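Local coordinates for uncharacterized N-acetyltransferase D2E76_00625 (Mycobacteroides abscessus, PDB 6YCA), which probably transfers acetyl groups from acetyl coenzyme A to amine substrates, as an Eis-type GCN5-related N-acetyltransferase that is unable to modify aminoglycosides, at residues T156-R161 with V275-L280; Y222-P227 with R263-H268; R232-D237 with S250-V255; R283-P288 with G406-A411. All coordinates share one frame; numbering follows the deposited sequence.

Contact 1. Residues T156-R161 with V275-L280; sequences TYRIQR and VDVIEL
Tyr-157 and Leu-280 are tied at both backbone polar groups: Tyr-157 N gives a hydrogen bond to Leu-280 O at 2.9 Å, and Leu-280 N returns one to Tyr-157 O. Ile-159 and Ile-278 repeat the exchange two residues on, with Ile-159 N 2.8 Å from Ile-278 O. Between these antiparallel hydrogen-bonded pairs come the non-hydrogen-bonded ones, Arg-158 with Glu-279 and Gln-160 with Val-277. The face carrying Tyr-157, Ile-159, Ile-278 and Leu-280 is greasy. CG1 of Ile-159 stands anti to the carbonyl carbon (chi1 -58°), which sends CD1 across to Leu-280 CD2, 3.7 Å away, while its CB meets Ile-278 CB at 4.1 Å. On the other face the Arg-158 chain bends at chi3 and sets the edge of its guanidinium against Val-277, NE lying 3.8 Å from CG1; Thr-156 CG2 lies against the Glu-279 carboxylate. Where strand 149-160 ends and its partner begins, Arg-161 N reaches Asp-276 O at 3.1 Å, and its NE-H aims straight at Val-275 O, though that bond is modelled too short to be taken literally.

Farther out, Leu-269 and Leu-270 of helix 259-270 pack on the greasy face, and Leu-270 O accepts a bond from Arg-161 NH1. Strand 299-312 pairs with the far edge of strand 149-160, which thus has a paired strand on each edge. The chemistry implies a join made by backbone pairing, sealed by aliphatic groups on the helix side, with mainly polar side chains, and Val-277 among them, on the other.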
# COMPACT_ATOMS: atom_id res chain seq x y z
N THR A 156 -20.95 -0.26 -7.55
CA THR A 156 -19.82 -0.67 -8.37
C THR A 156 -19.44 -2.11 -8.03
O THR A 156 -19.18 -2.42 -6.86
CB THR A 156 -18.62 0.22 -8.10
OG1 THR A 156 -19.01 1.58 -8.25
CG2 THR A 156 -17.50 -0.10 -9.09
N TYR A 157 -19.40 -2.97 -9.04
CA TYR A 157 -19.11 -4.38 -8.85
C TYR A 157 -17.77 -4.74 -9.46
O TYR A 157 -17.42 -4.26 -10.55
CB TYR A 157 -20.20 -5.22 -9.50
CG TYR A 157 -21.58 -4.94 -8.96
CD1 TYR A 157 -22.34 -3.89 -9.47
CD2 TYR A 157 -22.12 -5.70 -7.93
CE1 TYR A 157 -23.60 -3.62 -8.97
CE2 TYR A 157 -23.38 -5.44 -7.44
CZ TYR A 157 -24.11 -4.39 -7.96
OH TYR A 157 -25.37 -4.12 -7.47
N ARG A 158 -17.01 -5.58 -8.75
CA ARG A 158 -15.82 -6.23 -9.28
C ARG A 158 -16.09 -7.73 -9.33
O ARG A 158 -16.37 -8.35 -8.30
CB ARG A 158 -14.58 -5.99 -8.41
CG ARG A 158 -13.87 -4.66 -8.53
CD ARG A 158 -12.64 -4.75 -7.63
NE ARG A 158 -11.75 -5.83 -8.05
CZ ARG A 158 -10.79 -6.35 -7.29
NH1 ARG A 158 -10.58 -5.90 -6.06
NH2 ARG A 158 -10.03 -7.34 -7.76
N ILE A 159 -16.02 -8.29 -10.53
CA ILE A 159 -16.26 -9.71 -10.76
C ILE A 159 -14.92 -10.37 -11.06
O ILE A 159 -14.19 -9.92 -11.95
CB ILE A 159 -17.23 -9.92 -11.93
CG1 ILE A 159 -18.56 -9.21 -11.66
CG2 ILE A 159 -17.44 -11.41 -12.16
CD1 ILE A 159 -19.56 -9.34 -12.79
N GLN A 160 -14.59 -11.41 -10.31
CA GLN A 160 -13.42 -12.23 -10.62
C GLN A 160 -13.87 -13.28 -11.63
O GLN A 160 -14.52 -14.27 -11.28
CB GLN A 160 -12.83 -12.85 -9.35
CG GLN A 160 -11.30 -12.90 -9.35
CD GLN A 160 -10.74 -13.94 -8.39
OE1 GLN A 160 -9.99 -14.83 -8.80
NE2 GLN A 160 -11.09 -13.82 -7.11
N ARG A 161 -13.54 -13.05 -12.91
CA ARG A 161 -14.15 -13.81 -14.00
C ARG A 161 -13.91 -15.31 -13.89
O ARG A 161 -14.77 -16.10 -14.28
CB ARG A 161 -13.67 -13.29 -15.36
CG ARG A 161 -14.45 -13.85 -16.54
CD ARG A 161 -13.82 -13.44 -17.85
NE ARG A 161 -12.52 -14.07 -18.05
CZ ARG A 161 -12.34 -15.27 -18.60
NH1 ARG A 161 -13.38 -15.97 -19.01
NH2 ARG A 161 -11.11 -15.75 -18.74
N VAL A 275 -9.53 -11.92 -19.88
CA VAL A 275 -9.99 -10.95 -18.89
C VAL A 275 -10.01 -11.62 -17.53
O VAL A 275 -10.57 -12.71 -17.37
CB VAL A 275 -11.36 -10.37 -19.27
CG1 VAL A 275 -11.85 -9.43 -18.17
CG2 VAL A 275 -11.26 -9.62 -20.58
N ASP A 276 -9.39 -10.97 -16.55
CA ASP A 276 -9.33 -11.46 -15.18
C ASP A 276 -10.35 -10.81 -14.26
O ASP A 276 -10.95 -11.50 -13.43
CB ASP A 276 -7.92 -11.27 -14.61
CG ASP A 276 -6.89 -12.18 -15.28
OD1 ASP A 276 -7.22 -13.35 -15.54
OD2 ASP A 276 -5.76 -11.71 -15.55
N VAL A 277 -10.55 -9.50 -14.37
CA VAL A 277 -11.45 -8.76 -13.50
C VAL A 277 -12.40 -7.94 -14.35
O VAL A 277 -11.97 -7.25 -15.28
CB VAL A 277 -10.67 -7.83 -12.55
CG1 VAL A 277 -11.61 -7.02 -11.69
CG2 VAL A 277 -9.70 -8.63 -11.71
N ILE A 278 -13.69 -8.00 -14.04
CA ILE A 278 -14.70 -7.20 -14.73
C ILE A 278 -15.26 -6.20 -13.73
O ILE A 278 -15.79 -6.59 -12.69
CB ILE A 278 -15.82 -8.09 -15.30
CG1 ILE A 278 -15.23 -9.25 -16.11
CG2 ILE A 278 -16.78 -7.27 -16.15
CD1 ILE A 278 -16.26 -10.28 -16.54
N GLU A 279 -15.14 -4.92 -14.04
CA GLU A 279 -15.65 -3.87 -13.16
C GLU A 279 -16.83 -3.18 -13.84
O GLU A 279 -16.68 -2.61 -14.92
CB GLU A 279 -14.58 -2.87 -12.73
CG GLU A 279 -15.08 -1.92 -11.64
CD GLU A 279 -13.97 -1.17 -10.93
OE1 GLU A 279 -12.83 -1.14 -11.46
OE2 GLU A 279 -14.23 -0.61 -9.83
N LEU A 280 -17.99 -3.26 -13.20
CA LEU A 280 -19.22 -2.64 -13.68
C LEU A 280 -19.50 -1.45 -12.78
O LEU A 280 -19.43 -1.57 -11.56
CB LEU A 280 -20.40 -3.61 -13.54
CG LEU A 280 -20.58 -4.91 -14.34
CD1 LEU A 280 -20.77 -4.64 -15.82
CD2 LEU A 280 -19.45 -5.90 -14.09

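Contact 2. Residues Y222-P227 with R263-H268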
# COMPACT_ATOMS: atom_id res chain seq x y z
N TYR A 222 -14.80 -1.00 -26.61
CA TYR A 222 -15.50 -2.05 -27.31
C TYR A 222 -17.00 -1.85 -27.14
O TYR A 222 -17.46 -1.41 -26.08
CB TYR A 222 -15.09 -3.41 -26.76
CG TYR A 222 -13.64 -3.73 -27.02
CD1 TYR A 222 -13.20 -4.05 -28.30
CD2 TYR A 222 -12.70 -3.71 -26.00
CE1 TYR A 222 -11.87 -4.33 -28.54
CE2 TYR A 222 -11.37 -3.99 -26.24
CZ TYR A 222 -10.97 -4.30 -27.51
OH TYR A 222 -9.65 -4.59 -27.76
N VAL A 223 -17.75 -2.12 -28.19
CA VAL A 223 -19.21 -2.00 -28.17
C VAL A 223 -19.77 -3.33 -28.66
O VAL A 223 -19.61 -3.68 -29.83
CB VAL A 223 -19.72 -0.84 -29.02
CG1 VAL A 223 -21.24 -0.75 -28.90
CG2 VAL A 223 -19.08 0.46 -28.59
N VAL A 224 -20.42 -4.05 -27.76
CA VAL A 224 -21.05 -5.33 -28.06
C VAL A 224 -22.55 -5.15 -27.93
O VAL A 224 -23.04 -4.53 -26.98
CB VAL A 224 -20.51 -6.42 -27.12
CG1 VAL A 224 -21.35 -7.68 -27.23
CG2 VAL A 224 -19.06 -6.71 -27.46
N THR A 225 -23.28 -5.69 -28.90
CA THR A 225 -24.70 -5.44 -29.02
C THR A 225 -25.49 -6.73 -28.86
O THR A 225 -24.98 -7.84 -29.05
CB THR A 225 -25.02 -4.78 -30.37
OG1 THR A 225 -26.39 -4.37 -30.39
CG2 THR A 225 -24.79 -5.76 -31.50
N HIS A 226 -26.76 -6.56 -28.52
CA HIS A 226 -27.81 -7.57 -28.47
C HIS A 226 -29.03 -6.97 -29.14
O HIS A 226 -29.15 -5.74 -29.22
CB HIS A 226 -28.15 -7.91 -27.01
CG HIS A 226 -29.15 -9.01 -26.86
ND1 HIS A 226 -30.51 -8.78 -26.84
CD2 HIS A 226 -29.00 -10.35 -26.72
CE1 HIS A 226 -31.15 -9.92 -26.70
NE2 HIS A 226 -30.26 -10.89 -26.62
N PRO A 227 -29.94 -7.79 -29.68
CA PRO A 227 -31.17 -7.23 -30.25
C PRO A 227 -31.93 -6.30 -29.32
O PRO A 227 -32.68 -5.44 -29.78
CB PRO A 227 -31.99 -8.48 -30.60
CG PRO A 227 -30.95 -9.49 -30.96
CD PRO A 227 -29.76 -9.20 -30.06
N ARG A 263 -28.85 -10.99 -19.45
CA ARG A 263 -28.04 -12.19 -19.25
C ARG A 263 -27.07 -12.40 -20.41
O ARG A 263 -25.91 -12.77 -20.19
CB ARG A 263 -28.93 -13.41 -19.02
CG ARG A 263 -29.70 -13.38 -17.71
CD ARG A 263 -30.47 -14.66 -17.51
NE ARG A 263 -31.50 -14.83 -18.53
CZ ARG A 263 -32.78 -14.50 -18.36
NH1 ARG A 263 -33.19 -13.99 -17.21
NH2 ARG A 263 -33.65 -14.68 -19.35
N ALA A 264 -27.52 -12.16 -21.64
CA ALA A 264 -26.64 -12.35 -22.79
C ALA A 264 -25.46 -11.38 -22.74
O ALA A 264 -24.31 -11.77 -22.97
CB ALA A 264 -27.42 -12.19 -24.09
N LEU A 265 -25.73 -10.11 -22.42
CA LEU A 265 -24.66 -9.12 -22.35
C LEU A 265 -23.70 -9.40 -21.21
O LEU A 265 -22.48 -9.32 -21.38
CB LEU A 265 -25.24 -7.71 -22.25
CG LEU A 265 -25.90 -7.22 -23.53
CD1 LEU A 265 -26.60 -5.90 -23.29
CD2 LEU A 265 -24.85 -7.09 -24.62
N VAL A 266 -24.23 -9.71 -20.02
CA VAL A 266 -23.37 -10.07 -18.90
C VAL A 266 -22.61 -11.36 -19.20
O VAL A 266 -21.41 -11.47 -18.91
CB VAL A 266 -24.19 -10.18 -17.61
CG1 VAL A 266 -23.37 -10.81 -16.50
CG2 VAL A 266 -24.69 -8.81 -17.19
N GLY A 267 -23.29 -12.34 -19.79
CA GLY A 267 -22.63 -13.58 -20.16
C GLY A 267 -21.50 -13.38 -21.15
O GLY A 267 -20.49 -14.08 -21.09
N HIS A 268 -21.64 -12.42 -22.06
CA HIS A 268 -20.55 -12.11 -22.98
C HIS A 268 -19.30 -11.71 -22.22
O HIS A 268 -18.19 -12.14 -22.55
CB HIS A 268 -20.96 -10.98 -23.93
CG HIS A 268 -19.81 -10.38 -24.67
ND1 HIS A 268 -19.31 -10.92 -25.84
CD2 HIS A 268 -19.03 -9.31 -24.39
CE1 HIS A 268 -18.29 -10.19 -26.25
NE2 HIS A 268 -18.10 -9.21 -25.39
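Val-224 leaves strand 222-226 pointing at the helix, and its CB already comes within 4.1 Å of His-268 NE2. From there the two branches part. CG1, anti to the backbone N (chi1 168°), sits over the centre of the His-268 imidazole, 3.9 Å from the ring centroid and only 2° off its normal, a CH-pi contact. CG2 lies toward the NE2 side of the same ring, 3.4 Å from NE2, with CE1 next nearest. That imidazole is also tied through NE2, which is hydrogen-bonded to Tyr-233 OH on the neighbouring strand, which probably helps to fix the ring's orientation.

This is helix-on-sheet packing inside the second GNAT domain: helix 259-270 packs on strand 222-226, running roughly antiparallel to it, with the axes of the short segments 8.9 Å apart and their N-to-C directions at 147°. One turn back along the helix from His-268, Ala-264 pushes its CB against the His-226 ring obliquely, 3.6 Å from CD2 and slightly farther from NE2. ND1 of that ring is hydrogen-bonded to Asp-228 N, and Pro-227 CD lies over one face, both just beyond the strand. Leu-265 fills the place between the two histidine contacts: its CD2 comes 3.9 Å from Val-224 O and also meets His-226 CB. Leu-265 and Val-224 both touch Val-231 of strand 229-235. Arg-44 of the third subunit packs on Val-224 as well, bringing another copy of the protein up to the same strand.

Contact 3. Residues R232-D237 with S250-V255; sequences RYRPQD and SVDDLV
The guanidinium of Arg-232 takes the Asp-252 carboxylate at its edge, the two planes 43° apart. NH2 meets OD2 at 3.2 Å, close to the guanidinium plane and on the syn lone pair, as a salt bridge; NE adds a weak bond to the same oxygen. Arg-234 brings the edge of its own guanidinium to Arg-232 NH2 and stands more steeply to Asp-252, planes 78° apart, with NH1 4.1 Å from OD2: charge attraction alone, since no N-H points there. Asp-214 and Asp-217 supply further carboxylates, salt-bridged to Arg-232 NH1 and Arg-234 NH2.

The backbones are neighbouring antiparallel strands of the second GNAT domain, interrupted by a beta bulge. Arg-234 pairs with Ser-250, Ser-250 N reaching Arg-234 O at 2.7 Å. Asp-252 is the extra residue: it and Asp-253 lie across from Arg-232, whose N reaches Asp-253 O at 3.0 Å and whose O takes a weak bond from Asp-252 N. Asp-252 CG sits between its backbone N and carbonyl carbon (chi1 53°), which brings the carboxylate back alongside the Arg-232 chain. On the opposite face Tyr-233 CB touches Val-251 CG2 at 3.7 Å, and the phenol OH goes on to Arg-44 of the third subunit.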
# COMPACT_ATOMS: atom_id res chain seq x y z
N ARG A 232 -20.77 -1.41 -23.38
CA ARG A 232 -19.49 -0.78 -23.68
C ARG A 232 -18.49 -1.13 -22.59
O ARG A 232 -18.82 -1.05 -21.40
CB ARG A 232 -19.63 0.74 -23.71
CG ARG A 232 -20.15 1.34 -24.98
CD ARG A 232 -20.39 2.82 -24.74
NE ARG A 232 -19.20 3.48 -24.22
CZ ARG A 232 -18.50 4.40 -24.87
NH1 ARG A 232 -18.89 4.80 -26.08
NH2 ARG A 232 -17.43 4.94 -24.31
N TYR A 233 -17.28 -1.52 -22.98
CA TYR A 233 -16.24 -1.83 -22.01
C TYR A 233 -14.87 -1.45 -22.56
O TYR A 233 -14.64 -1.49 -23.77
CB TYR A 233 -16.28 -3.29 -21.53
CG TYR A 233 -16.22 -4.32 -22.63
CD1 TYR A 233 -17.38 -4.76 -23.27
CD2 TYR A 233 -15.01 -4.88 -23.03
CE1 TYR A 233 -17.33 -5.72 -24.27
CE2 TYR A 233 -14.95 -5.83 -24.03
CZ TYR A 233 -16.12 -6.25 -24.64
OH TYR A 233 -16.05 -7.20 -25.64
N ARG A 234 -13.96 -1.10 -21.65
CA ARG A 234 -12.63 -0.62 -22.00
C ARG A 234 -11.56 -1.33 -21.18
O ARG A 234 -11.72 -1.51 -19.97
CB ARG A 234 -12.56 0.89 -21.71
CG ARG A 234 -11.60 1.66 -22.61
CD ARG A 234 -11.76 3.16 -22.40
NE ARG A 234 -13.05 3.62 -22.89
CZ ARG A 234 -13.36 4.90 -23.13
NH1 ARG A 234 -14.57 5.21 -23.58
NH2 ARG A 234 -12.47 5.86 -22.94
N PRO A 235 -10.46 -1.73 -21.81
CA PRO A 235 -9.35 -2.31 -21.04
C PRO A 235 -8.62 -1.22 -20.27
O PRO A 235 -8.53 -0.07 -20.71
CB PRO A 235 -8.45 -2.93 -22.13
CG PRO A 235 -8.73 -2.11 -23.34
CD PRO A 235 -10.19 -1.72 -23.26
N GLN A 236 -8.08 -1.60 -19.11
CA GLN A 236 -7.42 -0.62 -18.25
C GLN A 236 -5.94 -0.43 -18.53
O GLN A 236 -5.57 0.34 -19.42
CB GLN A 236 -7.65 -0.98 -16.78
CG GLN A 236 -9.11 -0.95 -16.37
CD GLN A 236 -9.69 0.44 -16.43
OE1 GLN A 236 -10.42 0.79 -17.36
NE2 GLN A 236 -9.36 1.26 -15.44
N ASP A 237 -5.08 -1.08 -17.75
CA ASP A 237 -3.64 -0.82 -17.83
C ASP A 237 -3.05 -1.56 -19.02
O ASP A 237 -2.35 -2.57 -18.90
CB ASP A 237 -2.96 -1.16 -16.51
CG ASP A 237 -3.57 -0.42 -15.34
OD1 ASP A 237 -3.66 0.82 -15.41
OD2 ASP A 237 -3.97 -1.08 -14.36
N SER A 250 -13.27 -2.30 -17.87
CA SER A 250 -14.21 -1.42 -17.19
C SER A 250 -15.43 -1.22 -18.08
O SER A 250 -15.31 -0.74 -19.21
CB SER A 250 -13.55 -0.07 -16.90
OG SER A 250 -14.44 0.76 -16.17
N VAL A 251 -16.60 -1.56 -17.56
CA VAL A 251 -17.87 -1.41 -18.27
C VAL A 251 -18.48 -0.09 -17.83
O VAL A 251 -18.87 0.06 -16.66
CB VAL A 251 -18.81 -2.59 -17.99
CG1 VAL A 251 -20.15 -2.38 -18.65
CG2 VAL A 251 -18.19 -3.89 -18.44
N ASP A 252 -18.58 0.87 -18.75
CA ASP A 252 -19.14 2.17 -18.43
C ASP A 252 -20.63 2.29 -18.73
O ASP A 252 -21.29 3.18 -18.18
CB ASP A 252 -18.37 3.30 -19.11
CG ASP A 252 -18.23 3.09 -20.60
OD1 ASP A 252 -18.61 2.01 -21.07
OD2 ASP A 252 -17.74 4.01 -21.29
N ASP A 253 -21.19 1.42 -19.58
CA ASP A 253 -22.61 1.51 -19.91
C ASP A 253 -23.12 0.11 -20.23
O ASP A 253 -22.56 -0.57 -21.10
CB ASP A 253 -22.84 2.45 -21.09
CG ASP A 253 -24.15 3.21 -20.99
OD1 ASP A 253 -24.77 3.21 -19.90
OD2 ASP A 253 -24.57 3.81 -22.00
N LEU A 254 -24.16 -0.32 -19.53
CA LEU A 254 -24.84 -1.58 -19.80
C LEU A 254 -26.33 -1.27 -19.88
O LEU A 254 -26.98 -1.08 -18.85
CB LEU A 254 -24.55 -2.59 -18.70
CG LEU A 254 -24.65 -4.09 -19.01
CD1 LEU A 254 -24.21 -4.89 -17.80
CD2 LEU A 254 -26.05 -4.49 -19.43
N VAL A 255 -26.86 -1.23 -21.09
CA VAL A 255 -28.27 -0.96 -21.33
C VAL A 255 -28.91 -2.25 -21.80
O VAL A 255 -28.50 -2.82 -22.81
CB VAL A 255 -28.46 0.16 -22.36
CG1 VAL A 255 -29.93 0.41 -22.60
CG2 VAL A 255 -27.77 1.42 -21.88

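Contact 4. Residues R283-P288 with G406-A411; sequences RPIDDP and GTQPFA. With SO4 (sulfate ion), chain J.
A type I beta turn, Pro-284 to Asp-287, in the second GNAT domain, meets the loop after helix 395-403 in the sterol carrier protein domain. Pro-284 lies flat on the Phe-410 ring: its N is over the ring centre and its CD is 3.6 Å from the centroid, a CH-pi contact 13° off the normal. Backbone of Arg-283 covers the same face near CE1. Phe-410 gets there with CG anti to its backbone N (chi1 168°). Arg-283 turns back to Asp-287, NE to OD2 2.9 Å, in a salt bridge that spans the turn.

Asp-286 makes the polar link. Its OD2 accepts the N-H of Gln-408, N to OD2 2.7 Å, nearly straight (176°) but coming from above the carboxylate plane; Arg-381 of the fourth subunit salt-bridges the same oxygen. Ile-285 CD1 rests on Gln-408 OE1 at 3.4 Å. Farther along the loop, Gly-406 N holds a sulfate, probably from the crystallisation liquor, by O4 at 2.9 Å, and Thr-407 N binds that oxygen too. A turn laid on an aromatic ring and pinned by one carboxylate joins the GNAT and sterol carrier protein parts of this Eis-type architecture.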
# COMPACT_ATOMS: atom_id res chain seq x y z
N ARG A 283 -23.91 0.84 -11.57
CA ARG A 283 -24.95 -0.14 -11.80
C ARG A 283 -25.99 -0.04 -10.70
O ARG A 283 -25.75 0.60 -9.66
CB ARG A 283 -24.36 -1.56 -11.82
CG ARG A 283 -23.47 -1.85 -13.01
CD ARG A 283 -24.24 -1.73 -14.31
NE ARG A 283 -25.41 -2.60 -14.34
CZ ARG A 283 -26.40 -2.47 -15.22
NH1 ARG A 283 -26.34 -1.52 -16.14
NH2 ARG A 283 -27.44 -3.29 -15.18
N PRO A 284 -27.18 -0.61 -10.89
CA PRO A 284 -28.19 -0.60 -9.83
C PRO A 284 -27.70 -1.31 -8.58
O PRO A 284 -26.93 -2.27 -8.64
CB PRO A 284 -29.37 -1.35 -10.45
CG PRO A 284 -29.19 -1.20 -11.91
CD PRO A 284 -27.71 -1.17 -12.15
N ILE A 285 -28.15 -0.82 -7.42
CA ILE A 285 -27.75 -1.43 -6.15
C ILE A 285 -28.36 -2.82 -5.97
O ILE A 285 -27.90 -3.57 -5.11
CB ILE A 285 -28.04 -0.52 -4.94
CG1 ILE A 285 -29.54 -0.36 -4.72
CG2 ILE A 285 -27.40 0.84 -5.12
CD1 ILE A 285 -29.88 0.41 -3.47
N ASP A 286 -29.38 -3.17 -6.75
CA ASP A 286 -29.98 -4.50 -6.69
C ASP A 286 -29.75 -5.29 -7.98
O ASP A 286 -30.54 -6.16 -8.33
CB ASP A 286 -31.47 -4.42 -6.37
CG ASP A 286 -32.27 -3.71 -7.45
OD1 ASP A 286 -31.68 -3.07 -8.35
OD2 ASP A 286 -33.52 -3.79 -7.41
N ASP A 287 -28.65 -5.00 -8.67
CA ASP A 287 -28.33 -5.71 -9.89
C ASP A 287 -28.16 -7.19 -9.58
O ASP A 287 -27.38 -7.55 -8.69
CB ASP A 287 -27.03 -5.16 -10.47
CG ASP A 287 -26.98 -5.24 -11.99
OD1 ASP A 287 -27.99 -5.63 -12.60
OD2 ASP A 287 -25.92 -4.90 -12.57
N PRO A 288 -28.89 -8.08 -10.26
CA PRO A 288 -28.83 -9.50 -9.89
C PRO A 288 -27.57 -10.23 -10.35
O PRO A 288 -27.65 -11.42 -10.67
CB PRO A 288 -30.09 -10.07 -10.56
CG PRO A 288 -30.33 -9.18 -11.73
CD PRO A 288 -29.90 -7.80 -11.28
N GLY A 406 -40.64 -3.36 -7.06
CA GLY A 406 -39.85 -4.57 -7.15
C GLY A 406 -38.38 -4.34 -7.43
O GLY A 406 -37.54 -5.19 -7.11
N THR A 407 -38.05 -3.21 -8.04
CA THR A 407 -36.68 -2.90 -8.42
C THR A 407 -36.25 -1.58 -7.78
O THR A 407 -37.06 -0.65 -7.66
CB THR A 407 -36.52 -2.79 -9.94
OG1 THR A 407 -37.35 -1.73 -10.44
CG2 THR A 407 -36.92 -4.10 -10.61
N GLN A 408 -34.99 -1.51 -7.38
CA GLN A 408 -34.45 -0.26 -6.90
C GLN A 408 -34.26 0.69 -8.09
O GLN A 408 -33.77 0.28 -9.15
CB GLN A 408 -33.10 -0.49 -6.22
CG GLN A 408 -33.23 -1.08 -4.83
CD GLN A 408 -33.74 -0.06 -3.83
OE1 GLN A 408 -33.18 1.03 -3.69
NE2 GLN A 408 -34.81 -0.41 -3.12
N PRO A 409 -34.64 1.96 -7.94
CA PRO A 409 -34.49 2.90 -9.05
C PRO A 409 -33.03 3.20 -9.31
O PRO A 409 -32.18 3.11 -8.41
CB PRO A 409 -35.21 4.15 -8.53
CG PRO A 409 -35.05 4.07 -7.06
CD PRO A 409 -35.14 2.61 -6.72
N PHE A 410 -32.74 3.56 -10.55
CA PHE A 410 -31.36 3.71 -10.98
C PHE A 410 -31.34 4.50 -12.28
O PHE A 410 -32.10 4.19 -13.20
CB PHE A 410 -30.75 2.33 -11.19
CG PHE A 410 -29.44 2.35 -11.89
CD1 PHE A 410 -28.30 2.79 -11.24
CD2 PHE A 410 -29.33 1.91 -13.19
CE1 PHE A 410 -27.09 2.82 -11.88
CE2 PHE A 410 -28.12 1.92 -13.84
CZ PHE A 410 -26.99 2.38 -13.19
N ALA A 411 -30.48 5.51 -12.35
CA ALA A 411 -30.29 6.32 -13.55
C ALA A 411 -28.90 6.00 -14.10
O ALA A 411 -27.90 6.53 -13.62
CB ALA A 411 -30.42 7.80 -13.23
S SO4 J . -41.16 -2.62 -10.54
O1 SO4 J . -40.57 -2.24 -11.82
O2 SO4 J . -40.84 -4.01 -10.25
O3 SO4 J . -42.61 -2.45 -10.58
O4 SO4 J . -40.60 -1.77 -9.49

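Contacts 1, 2 and 3 belong to one sheet-and-helix unit: contact 3 is nested within the chain loop closed by contact 1, and the two meet where Glu-279 O receives Val-251 N across neighbouring strands. Contact 2 is the buried one, made wholly of packing, and it meets contact 3 at the neighbouring strands 222-226 and 229-235. Contacts 1 and 3 are partly buried and bonded through backbone, yet contact 1 has an aliphatic face toward the helix whereas contact 3 carries arginine-aspartate pairs. Contact 4 lies nearer the chain's centre and shares strand 277-284 with contact 1, Tyr-157 OH bonding Pro-284 O; it joins GNAT to sterol carrier protein parts, by a turn and a loop without strand pairing.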